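Local coordinates for vascular protein tyrosine phosphatase 1 (Rattus norvegicus, PDB 3I36) that probably removes phosphate from phosphotyrosine in proteins, through the receptor-type tyrosine phosphatase catalytic domain that this chain represents, at residues S85-S90 / I100-M105; I169-T174 / F187-M192. One frame throughout, in Å; residues are numbered along the deposited sequence.

Contact 1 of 2, residues S85-S90 / I100-M105; sequences SRVKLS and INANYM
Val87 lays its CG2 over one face of the Tyr104 ring, 3.9 Å from its centroid and 8° off the normal, a CH-pi contact. With CG2 anti to the carbonyl carbon and CG1 anti to the backbone N (chi1 177°), CG2 also reaches Ala102 CB at 3.7 Å, while CG1 lies beside the Tyr104 hydroxyl. Farther along, Leu89 CD1 packs on Ile100 CB at 3.9 Å.

Two backbone hydrogen bonds flank the non-hydrogen-bonded pair Arg86 and Asn103. Tyr104 N donates to Ser85 O at 2.9 Å. Val87 N donates to Ala102 O, also at 2.9 Å. The short strands run at 110° to each other, so the pairing stays local.

Two waters bridge the segments. One accepts from Arg86 NH1 and Ile100 N and donates to Val87 O (2.6 Å). The other links Lys88 N to Tyr104 OH. Arg86 also forms a salt bridge with Asp98, and Ser85 OG bonds to His282 O.

Strand 102-105 is the outermost strand at one end of the phosphatase-domain sheet, paired with strand 114-117. The weak strand 86-88 joins it by a single antiparallel bridge. Met131 of helix 125-134 touches Val87, Leu89 and Ala102.

Contact 2 of 2, residues I169-T174 / F187-M192; sequences ITVAMT and FVVKNM
Phe187 faces Met173 as a non-hydrogen-bonded antiparallel pair. Its CG is anti to the carbonyl carbon (chi1 -54°), and CE1 meets Met173 CB at 3.5 Å. Met173 SD lies obliquely 5.0 Å from the ring centroid, a Met-aromatic contact. Ala172 O is at the ring edge, and Val171 CG1 packs on Phe187 CB at 3.7 Å. A water joins Phe187 O, weakly, to Thr174 OG1.

Val188 turns to the other face of the sheet, where its CG2 meets Thr174 CG2 at 3.5 Å. Its backbone exchanges two hydrogen bonds with Ala172. Val188 N to Ala172 O is the shorter, at 2.9 Å.

Val189 returns to the Phe187 face. Its CG1 presses on Ile169 CG2 at 3.4 Å, a tight carbon contact.

Lys190 and Thr170 likewise exchange two backbone hydrogen bonds. Thr170 N reaches Lys190 O at 2.7 Å. The lysine chain extends away.

Asn191 lies alongside Ile169 CD1. Its OD1 accepts from Ser194 N just beyond the strand. The Met192 side chain, bent at chi2 and chi3, brings CG to 3.3 Å from Thr170 OG1.

This is a beta hairpin, strands 169-178 and 182-191. Strand 196-205 pairs with the second strand and strand 164-166 with the first. Trp129 and Trp133 of helix 125-134 cover the face of Ile169, Val171, Val189 and Asn191.

Overall arrangement
Contact 1 closes before contact 2 opens along the chain. Their centres are 21 Å apart, and their nearest atoms are about 8 Å apart, without touching. Both reach the same mixed eight-stranded sheet, but toward different ends. Strand 102-105 of contact 1 is outermost at one end. The hairpin of contact 2 lies near the other, with strand 164-166 beyond it. Helix 125-134 touches both contacts. Strand 240-243, which leads into Cys244, the probable phosphocysteine nucleophile, lies between them in the sheet. Contact 1 is the nearer to this site: the Asn103 side chain is about 7 Å from that of Val248, probably part of the substrate-binding loop. Contact 2 is structural packing away from the annotated sites.

Contact 1 of 2, residues S85-S90 / I100-M105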
ATOM      1  N   SER A  85      -9.483  -4.904  10.882  1.00 12.24           N
ATOM      2  CA  SER A  85      -8.409  -3.983  10.561  1.00  8.86           C
ATOM      3  C   SER A  85      -8.891  -2.848   9.678  1.00  7.81           C
ATOM      4  O   SER A  85      -8.101  -2.003   9.265  1.00 10.59           O
ATOM      5  CB  SER A  85      -7.305  -4.740   9.811  1.00 15.19           C
ATOM      6  OG  SER A  85      -7.854  -5.371   8.657  1.00 11.45           O
ATOM      7  N   ARG A  86     -10.185  -2.829   9.380  1.00  8.45           N
ATOM      8  CA  ARG A  86     -10.662  -1.889   8.388  1.00 11.21           C
ATOM      9  C   ARG A  86     -10.579  -0.474   8.940  1.00 12.97           C
ATOM     10  O   ARG A  86     -10.704  -0.241  10.149  1.00 12.60           O
ATOM     11  CB  ARG A  86     -12.086  -2.232   7.924  1.00 11.25           C
ATOM     12  CG  ARG A  86     -13.160  -1.926   8.935  1.00 11.03           C
ATOM     13  CD  ARG A  86     -14.521  -2.226   8.342  1.00 13.53           C
ATOM     14  NE  ARG A  86     -15.579  -1.922   9.285  1.00 15.47           N
ATOM     15  CZ  ARG A  86     -16.321  -0.822   9.224  1.00 14.67           C
ATOM     16  NH1 ARG A  86     -16.113   0.063   8.258  1.00 12.48           N
ATOM     17  NH2 ARG A  86     -17.261  -0.617  10.126  1.00 14.83           N
ATOM     18  N   VAL A  87     -10.343   0.467   8.041  1.00 10.24           N
ATOM     19  CA  VAL A  87     -10.286   1.864   8.411  1.00  9.67           C
ATOM     20  C   VAL A  87     -11.725   2.338   8.538  1.00 13.88           C
ATOM     21  O   VAL A  87     -12.498   2.235   7.595  1.00 16.25           O
ATOM     22  CB  VAL A  87      -9.554   2.675   7.340  1.00 10.70           C
ATOM     23  CG1 VAL A  87      -9.554   4.143   7.695  1.00 10.04           C
ATOM     24  CG2 VAL A  87      -8.116   2.137   7.148  1.00  9.45           C
ATOM     25  N   LYS A  88     -12.082   2.855   9.707  1.00 12.74           N
ATOM     26  CA  LYS A  88     -13.446   3.309   9.937  1.00 16.75           C
ATOM     27  C   LYS A  88     -13.476   4.818   9.916  1.00 16.52           C
ATOM     28  O   LYS A  88     -12.750   5.458  10.660  1.00 15.40           O
ATOM     29  CB  LYS A  88     -13.956   2.802  11.282  1.00 17.03           C
ATOM     30  CG  LYS A  88     -14.046   1.296  11.361  1.00 19.14           C
ATOM     31  CD  LYS A  88     -14.455   0.841  12.744  1.00 28.42           C
ATOM     32  CE  LYS A  88     -14.159  -0.638  12.934  1.00 34.79           C
ATOM     33  NZ  LYS A  88     -14.566  -1.129  14.283  1.00 39.97           N
ATOM     34  N   LEU A  89     -14.309   5.385   9.050  1.00 14.12           N
ATOM     35  CA  LEU A  89     -14.410   6.826   8.948  1.00 14.33           C
ATOM     36  C   LEU A  89     -15.495   7.343   9.874  1.00 17.60           C
ATOM     37  O   LEU A  89     -16.216   6.566  10.489  1.00 15.18           O
ATOM     38  CB  LEU A  89     -14.711   7.226   7.511  1.00 13.02           C
ATOM     39  CG  LEU A  89     -13.764   6.562   6.505  1.00 11.38           C
ATOM     40  CD1 LEU A  89     -14.144   6.977   5.086  1.00 17.62           C
ATOM     41  CD2 LEU A  89     -12.293   6.901   6.837  1.00 14.99           C
ATOM     42  N   SER A  90     -15.585   8.662   9.979  1.00 17.49           N
ATOM     43  CA  SER A  90     -16.616   9.293  10.776  1.00 21.07           C
ATOM     44  C   SER A  90     -17.962   8.917  10.190  1.00 21.29           C
ATOM     45  O   SER A  90     -18.070   8.538   9.023  1.00 18.61           O
ATOM     46  CB  SER A  90     -16.455  10.812  10.736  1.00 22.22           C
ATOM     47  OG  SER A  90     -16.408  11.253   9.392  1.00 27.85           O
ATOM     48  N   ILE A 100     -14.873   2.408   4.186  1.00 10.86           N
ATOM     49  CA  ILE A 100     -14.026   2.577   3.028  1.00 10.88           C
ATOM     50  C   ILE A 100     -13.249   1.291   2.866  1.00 11.23           C
ATOM     51  O   ILE A 100     -12.920   0.608   3.848  1.00 12.53           O
ATOM     52  CB  ILE A 100     -13.069   3.766   3.186  1.00  9.69           C
ATOM     53  CG1 ILE A 100     -12.234   3.949   1.902  1.00 12.89           C
ATOM     54  CG2 ILE A 100     -12.195   3.554   4.428  1.00 10.40           C
ATOM     55  CD1 ILE A 100     -11.638   5.349   1.749  1.00 11.50           C
ATOM     56  N   ASN A 101     -12.988   0.931   1.621  1.00 10.90           N
ATOM     57  CA  ASN A 101     -12.256  -0.278   1.365  1.00  8.56           C
ATOM     58  C   ASN A 101     -10.786  -0.007   1.622  1.00 11.21           C
ATOM     59  O   ASN A 101     -10.051   0.404   0.725  1.00 10.32           O
ATOM     60  CB  ASN A 101     -12.459  -0.759  -0.058  1.00  9.70           C
ATOM     61  CG  ASN A 101     -11.931  -2.156  -0.246  1.00 12.83           C
ATOM     62  OD1 ASN A 101     -10.784  -2.441   0.114  1.00 13.73           O
ATOM     63  ND2 ASN A 101     -12.765  -3.047  -0.775  1.00 10.90           N
ATOM     64  N   ALA A 102     -10.394  -0.200   2.874  1.00  8.59           N
ATOM     65  CA  ALA A 102      -9.058   0.139   3.341  1.00  9.59           C
ATOM     66  C   ALA A 102      -8.841  -0.560   4.663  1.00  6.74           C
ATOM     67  O   ALA A 102      -9.776  -0.736   5.452  1.00 11.05           O
ATOM     68  CB  ALA A 102      -8.917   1.655   3.527  1.00  7.56           C
ATOM     69  N   ASN A 103      -7.600  -0.951   4.917  1.00 11.22           N
ATOM     70  CA  ASN A 103      -7.254  -1.534   6.202  1.00  7.96           C
ATOM     71  C   ASN A 103      -5.954  -0.939   6.678  1.00  6.46           C
ATOM     72  O   ASN A 103      -5.077  -0.633   5.872  1.00  8.07           O
ATOM     73  CB  ASN A 103      -7.036  -3.039   6.076  1.00  8.76           C
ATOM     74  CG  ASN A 103      -8.288  -3.760   5.688  1.00 10.41           C
ATOM     75  OD1 ASN A 103      -9.096  -4.151   6.542  1.00 15.43           O
ATOM     76  ND2 ASN A 103      -8.464  -3.942   4.400  1.00  6.41           N
ATOM     77  N   TYR A 104      -5.831  -0.814   7.992  1.00  9.54           N
ATOM     78  CA  TYR A 104      -4.557  -0.469   8.589  1.00  9.65           C
ATOM     79  C   TYR A 104      -3.655  -1.662   8.409  1.00 14.39           C
ATOM     80  O   TYR A 104      -4.044  -2.782   8.701  1.00 14.61           O
ATOM     81  CB  TYR A 104      -4.722  -0.204  10.070  1.00 10.85           C
ATOM     82  CG  TYR A 104      -5.620   0.954  10.351  1.00 12.66           C
ATOM     83  CD1 TYR A 104      -5.168   2.260  10.209  1.00 17.89           C
ATOM     84  CD2 TYR A 104      -6.927   0.748  10.766  1.00 18.83           C
ATOM     85  CE1 TYR A 104      -6.013   3.337  10.472  1.00 19.70           C
ATOM     86  CE2 TYR A 104      -7.762   1.799  11.034  1.00 24.83           C
ATOM     87  CZ  TYR A 104      -7.303   3.092  10.889  1.00 24.21           C
ATOM     88  OH  TYR A 104      -8.163   4.131  11.154  1.00 24.70           O
ATOM     89  N   MET A 105      -2.443  -1.416   7.942  1.00 11.75           N
ATOM     90  CA  MET A 105      -1.477  -2.482   7.782  1.00 10.61           C
ATOM     91  C   MET A 105      -0.302  -2.134   8.661  1.00 12.44           C
ATOM     92  O   MET A 105       0.202  -1.003   8.623  1.00 13.31           O
ATOM     93  CB  MET A 105      -1.032  -2.583   6.323  1.00 11.93           C
ATOM     94  CG  MET A 105      -2.176  -2.431   5.345  1.00 12.15           C
ATOM     95  SD  MET A 105      -3.346  -3.801   5.429  1.00 18.62           S
ATOM     96  CE  MET A 105      -2.127  -5.117   5.355  1.00 17.97           C
TER
HETATM   97  O   HOH W   1     -13.976   0.524   6.409  1.00 12.12           O
HETATM   98  O   HOH W   2     -10.483   3.132  12.160  1.00 15.20           O

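Contact 2 of 2, residues I169-T174 / F187-M192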
ATOM      1  N   ILE A 169     -13.422  18.227   2.305  1.00 20.04           N
ATOM      2  CA  ILE A 169     -11.987  18.297   2.148  1.00 19.54           C
ATOM      3  C   ILE A 169     -11.616  18.989   0.848  1.00 27.02           C
ATOM      4  O   ILE A 169     -12.064  18.598  -0.233  1.00 28.46           O
ATOM      5  CB  ILE A 169     -11.347  16.915   2.183  1.00 18.32           C
ATOM      6  CG1 ILE A 169     -11.728  16.202   3.484  1.00 18.15           C
ATOM      7  CG2 ILE A 169      -9.822  17.044   2.041  1.00 19.72           C
ATOM      8  CD1 ILE A 169     -11.366  16.999   4.736  1.00 18.28           C
ATOM      9  N   THR A 170     -10.807  20.033   0.949  1.00 17.62           N
ATOM     10  CA  THR A 170     -10.373  20.712  -0.261  1.00 20.20           C
ATOM     11  C   THR A 170      -8.901  20.446  -0.482  1.00 21.78           C
ATOM     12  O   THR A 170      -8.094  20.489   0.446  1.00 26.57           O
ATOM     13  CB  THR A 170     -10.726  22.215  -0.259  1.00 28.08           C
ATOM     14  OG1 THR A 170     -12.136  22.353  -0.492  1.00 34.82           O
ATOM     15  CG2 THR A 170      -9.972  22.958  -1.368  1.00 22.58           C
ATOM     16  N   VAL A 171      -8.567  20.104  -1.717  1.00 18.75           N
ATOM     17  CA  VAL A 171      -7.209  19.721  -2.039  1.00 16.61           C
ATOM     18  C   VAL A 171      -6.778  20.541  -3.223  1.00 19.08           C
ATOM     19  O   VAL A 171      -7.552  20.767  -4.155  1.00 18.12           O
ATOM     20  CB  VAL A 171      -7.093  18.205  -2.353  1.00 14.86           C
ATOM     21  CG1 VAL A 171      -5.639  17.813  -2.498  1.00 16.89           C
ATOM     22  CG2 VAL A 171      -7.745  17.396  -1.245  1.00 16.30           C
ATOM     23  N   ALA A 172      -5.552  21.027  -3.152  1.00 18.80           N
ATOM     24  CA  ALA A 172      -4.973  21.786  -4.230  1.00 20.73           C
ATOM     25  C   ALA A 172      -3.562  21.285  -4.402  1.00 20.38           C
ATOM     26  O   ALA A 172      -2.823  21.117  -3.430  1.00 22.48           O
ATOM     27  CB  ALA A 172      -4.966  23.274  -3.893  1.00 22.97           C
ATOM     28  N   MET A 173      -3.173  21.043  -5.643  1.00 15.86           N
ATOM     29  CA  MET A 173      -1.826  20.604  -5.895  1.00 16.80           C
ATOM     30  C   MET A 173      -0.894  21.812  -5.871  1.00 22.12           C
ATOM     31  O   MET A 173      -1.177  22.828  -6.496  1.00 22.01           O
ATOM     32  CB  MET A 173      -1.755  19.891  -7.239  1.00 16.10           C
ATOM     33  CG  MET A 173      -0.434  19.194  -7.440  1.00 19.42           C
ATOM     34  SD  MET A 173      -0.382  18.361  -9.023  1.00 25.99           S
ATOM     35  CE  MET A 173      -0.446  19.777 -10.108  1.00 35.98           C
ATOM     36  N   THR A 174       0.213  21.706  -5.148  1.00 19.33           N
ATOM     37  CA  THR A 174       1.140  22.826  -5.044  1.00 26.26           C
ATOM     38  C   THR A 174       2.378  22.635  -5.907  1.00 30.39           C
ATOM     39  O   THR A 174       3.034  23.601  -6.302  1.00 30.24           O
ATOM     40  CB  THR A 174       1.552  23.072  -3.597  1.00 23.56           C
ATOM     41  OG1 THR A 174       2.181  21.891  -3.074  1.00 21.76           O
ATOM     42  CG2 THR A 174       0.318  23.422  -2.768  1.00 25.60           C
ATOM     43  N   PHE A 187       0.403  18.471  -2.341  1.00 18.59           N
ATOM     44  CA  PHE A 187      -0.874  19.124  -2.197  1.00 20.23           C
ATOM     45  C   PHE A 187      -0.949  19.784  -0.839  1.00 22.03           C
ATOM     46  O   PHE A 187      -0.163  19.503   0.072  1.00 15.69           O
ATOM     47  CB  PHE A 187      -2.005  18.107  -2.273  1.00 20.13           C
ATOM     48  CG  PHE A 187      -1.960  17.251  -3.492  1.00 20.38           C
ATOM     49  CD1 PHE A 187      -2.671  17.608  -4.628  1.00 12.44           C
ATOM     50  CD2 PHE A 187      -1.198  16.094  -3.509  1.00 17.39           C
ATOM     51  CE1 PHE A 187      -2.619  16.820  -5.761  1.00 18.41           C
ATOM     52  CE2 PHE A 187      -1.151  15.289  -4.641  1.00 18.80           C
ATOM     53  CZ  PHE A 187      -1.860  15.657  -5.771  1.00 20.13           C
ATOM     54  N   VAL A 188      -1.904  20.680  -0.723  1.00 18.51           N
ATOM     55  CA  VAL A 188      -2.343  21.135   0.569  1.00 20.72           C
ATOM     56  C   VAL A 188      -3.708  20.514   0.733  1.00 20.34           C
ATOM     57  O   VAL A 188      -4.541  20.586  -0.166  1.00 17.86           O
ATOM     58  CB  VAL A 188      -2.465  22.659   0.620  1.00 25.64           C
ATOM     59  CG1 VAL A 188      -3.104  23.079   1.923  1.00 21.80           C
ATOM     60  CG2 VAL A 188      -1.093  23.293   0.464  1.00 32.73           C
ATOM     61  N   VAL A 189      -3.926  19.873   1.870  1.00 17.87           N
ATOM     62  CA  VAL A 189      -5.223  19.297   2.150  1.00 13.93           C
ATOM     63  C   VAL A 189      -5.854  20.099   3.263  1.00 20.14           C
ATOM     64  O   VAL A 189      -5.260  20.286   4.317  1.00 18.78           O
ATOM     65  CB  VAL A 189      -5.109  17.847   2.604  1.00 17.49           C
ATOM     66  CG1 VAL A 189      -6.492  17.268   2.820  1.00 18.55           C
ATOM     67  CG2 VAL A 189      -4.351  17.053   1.566  1.00 18.05           C
ATOM     68  N   LYS A 190      -7.063  20.573   3.020  1.00 15.24           N
ATOM     69  CA  LYS A 190      -7.736  21.412   3.985  1.00 18.79           C
ATOM     70  C   LYS A 190      -9.116  20.874   4.289  1.00 19.66           C
ATOM     71  O   LYS A 190      -9.858  20.459   3.398  1.00 21.84           O
ATOM     72  CB  LYS A 190      -7.860  22.823   3.430  1.00 24.76           C
ATOM     73  CG  LYS A 190      -8.312  23.862   4.428  1.00 31.34           C
ATOM     74  CD  LYS A 190      -8.220  25.237   3.776  1.00 29.70           C
ATOM     75  CE  LYS A 190      -8.453  26.361   4.761  1.00 41.11           C
ATOM     76  NZ  LYS A 190      -8.265  27.678   4.078  1.00 45.46           N
ATOM     77  N   ASN A 191      -9.452  20.884   5.564  1.00 17.43           N
ATOM     78  CA  ASN A 191     -10.814  20.657   5.963  1.00 20.91           C
ATOM     79  C   ASN A 191     -11.514  22.004   6.034  1.00 20.34           C
ATOM     80  O   ASN A 191     -11.229  22.833   6.908  1.00 18.22           O
ATOM     81  CB  ASN A 191     -10.869  19.943   7.305  1.00 20.51           C
ATOM     82  CG  ASN A 191     -12.282  19.578   7.703  1.00 22.08           C
ATOM     83  OD1 ASN A 191     -13.211  20.356   7.505  1.00 25.55           O
ATOM     84  ND2 ASN A 191     -12.449  18.392   8.269  1.00 26.24           N
ATOM     85  N   MET A 192     -12.428  22.226   5.099  1.00 27.11           N
ATOM     86  CA  MET A 192     -13.125  23.500   4.994  1.00 32.46           C
ATOM     87  C   MET A 192     -14.016  23.774   6.204  1.00 32.81           C
ATOM     88  O   MET A 192     -14.285  24.927   6.535  1.00 32.61           O
ATOM     89  CB  MET A 192     -13.939  23.545   3.701  1.00 35.38           C
ATOM     90  CG  MET A 192     -13.080  23.451   2.451  1.00 33.09           C
ATOM     91  SD  MET A 192     -11.843  24.766   2.373  1.00 59.85           S
ATOM     92  CE  MET A 192     -12.869  26.151   1.863  1.00 58.03           C
TER
HETATM   93  O   HOH W   3       1.983  21.318  -0.452  1.00 28.66           O